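Local coordinates for erythrocyte membrane protein 1 (Plasmodium falciparum, PDB 2XU0) that probably binds host-cell surface receptors through modules such as this N-terminal segment with its Duffy-binding-like DBL1 domain, from a rosetting variant of the malaria parasite, at residues E110-C113 / K117-G120. The protein carries 10 engineered substitutions. Sequence-based numbering, arbitrary orientation. Where two conformers were deposited one is given.
With MG (magnesium ion), chain C.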
loop_
_atom_site.group_PDB
_atom_site.type_symbol
_atom_site.label_atom_id
_atom_site.label_comp_id
_atom_site.label_asym_id
_atom_site.label_seq_id
_atom_site.Cartn_x
_atom_site.Cartn_y
_atom_site.Cartn_z
ATOM N N GLU A 110 -9.374 -6.025 6.383
ATOM C CA GLU A 110 -10.174 -4.926 5.863
ATOM C C GLU A 110 -9.414 -3.623 5.774
ATOM O O GLU A 110 -8.665 -3.295 6.681
ATOM C CB GLU A 110 -11.457 -4.722 6.727
ATOM C CG GLU A 110 -11.913 -5.895 7.596
ATOM C CD GLU A 110 -11.243 -6.034 8.954
ATOM O OE1 GLU A 110 -11.849 -5.607 9.964
ATOM O OE2 GLU A 110 -10.135 -6.616 9.014
ATOM N N ALA A 111 -9.688 -2.828 4.739
ATOM C CA ALA A 111 -9.148 -1.462 4.690
ATOM C C ALA A 111 -10.120 -0.587 5.522
ATOM O O ALA A 111 -11.299 -0.944 5.657
ATOM C CB ALA A 111 -9.121 -0.957 3.253
ATOM N N TYR A 112 -9.633 0.526 6.073
ATOM C CA TYR A 112 -10.474 1.482 6.803
ATOM C C TYR A 112 -10.663 2.733 5.917
ATOM O O TYR A 112 -9.688 3.436 5.665
ATOM C CB TYR A 112 -9.854 1.849 8.161
ATOM C CG TYR A 112 -10.700 2.832 8.939
ATOM C CD1 TYR A 112 -11.631 2.392 9.879
ATOM C CD2 TYR A 112 -10.628 4.199 8.680
ATOM C CE1 TYR A 112 -12.443 3.297 10.569
ATOM C CE2 TYR A 112 -11.453 5.105 9.338
ATOM C CZ TYR A 112 -12.343 4.654 10.299
ATOM O OH TYR A 112 -13.099 5.582 10.974
ATOM N N CYS A 113 -11.915 3.007 5.474
ATOM C CA CYS A 113 -12.302 4.127 4.593
ATOM C C CYS A 113 -13.306 5.095 5.264
ATOM O O CYS A 113 -13.796 6.001 4.601
ATOM C CB CYS A 113 -12.862 3.609 3.264
ATOM S SG CYS A 113 -11.853 2.339 2.469
ATOM N N LYS A 117 -11.282 7.680 12.107
ATOM C CA LYS A 117 -9.858 7.320 12.145
ATOM C C LYS A 117 -8.998 7.911 10.990
ATOM O O LYS A 117 -7.809 7.591 10.885
ATOM C CB LYS A 117 -9.684 5.794 12.268
ATOM C CG LYS A 117 -10.385 5.167 13.469
ATOM C CD LYS A 117 -9.793 3.799 13.779
ATOM C CE LYS A 117 -10.268 3.250 15.109
ATOM N NZ LYS A 117 -11.560 2.530 14.973
ATOM N N ILE A 118 -9.587 8.754 10.131
ATOM C CA ILE A 118 -8.815 9.350 9.037
ATOM C C ILE A 118 -9.028 10.829 8.984
ATOM O O ILE A 118 -10.155 11.266 8.753
ATOM C CB ILE A 118 -9.001 8.656 7.632
ATOM C CG1 ILE A 118 -8.312 7.266 7.618
ATOM C CG2 ILE A 118 -8.400 9.546 6.468
ATOM C CD1 ILE A 118 -8.574 6.425 6.493
ATOM N N ARG A 119 -7.929 11.596 9.120
ATOM C CA ARG A 119 -7.914 13.064 9.031
ATOM C C ARG A 119 -8.236 13.446 7.605
ATOM O O ARG A 119 -7.629 12.925 6.672
ATOM C CB ARG A 119 -6.533 13.648 9.434
ATOM C CG ARG A 119 -5.869 12.977 10.640
ATOM C CD ARG A 119 -4.406 13.391 10.823
ATOM N NE ARG A 119 -3.918 13.044 12.160
ATOM C CZ ARG A 119 -3.306 11.905 12.454
ATOM N NH1 ARG A 119 -3.069 11.011 11.510
ATOM N NH2 ARG A 119 -2.916 11.657 13.696
ATOM N N GLY A 120 -9.220 14.315 7.426
ATOM C CA GLY A 120 -9.635 14.690 6.086
ATOM C C GLY A 120 -10.841 13.888 5.628
ATOM O O GLY A 120 -11.571 14.338 4.743
HETATM MG MG MG C . -11.903 12.421 9.953
HETATM O O HOH W 1 -10.907 14.597 9.774
HETATM O O HOH W 2 -13.804 13.205 11.280
HETATM O O HOH W 3 -10.555 12.087 11.976
#
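In the magnesium-binding loop of the DBL1 domain, Tyr112 reaches over the three intervening residues to Lys117 and Ile118. The tyrosine suits the place because it offers both a ring and a polar end. Its OH accepts a nearly straight hydrogen bond from Lys117 N (3.0 Å, N-H...O 161°), while one ring face receives Lys117 CB in a CH-pi contact, 3.8 Å from the ring centroid. A chi1 of -180°, which sets CG opposite the backbone N, carries the ring and its hydroxyl to the start of 117-120. The lysine side chain runs roughly at right angles to it, lending the ring its aliphatic part. Buried Ile118 adds apolar packing at the ring edge, where its CD1 lies in the ring plane, 3.7 Å from Tyr112 CD2. Its backbone does different work: Ile118 O binds the magnesium ion at 2.4 Å. One of the metal's waters, water 1, also accepts a hydrogen bond from Gly120 N (2.9 Å), tying the hydration shell to the loop. The disulfide Cys113-Cys130 ties 110-113 to a later part of the same loop. Backbone carbonyls of Ser115, Ile118 and Asn121 with three waters make a six-coordinate, loop-built magnesium site, the Tyr112 packing beside it.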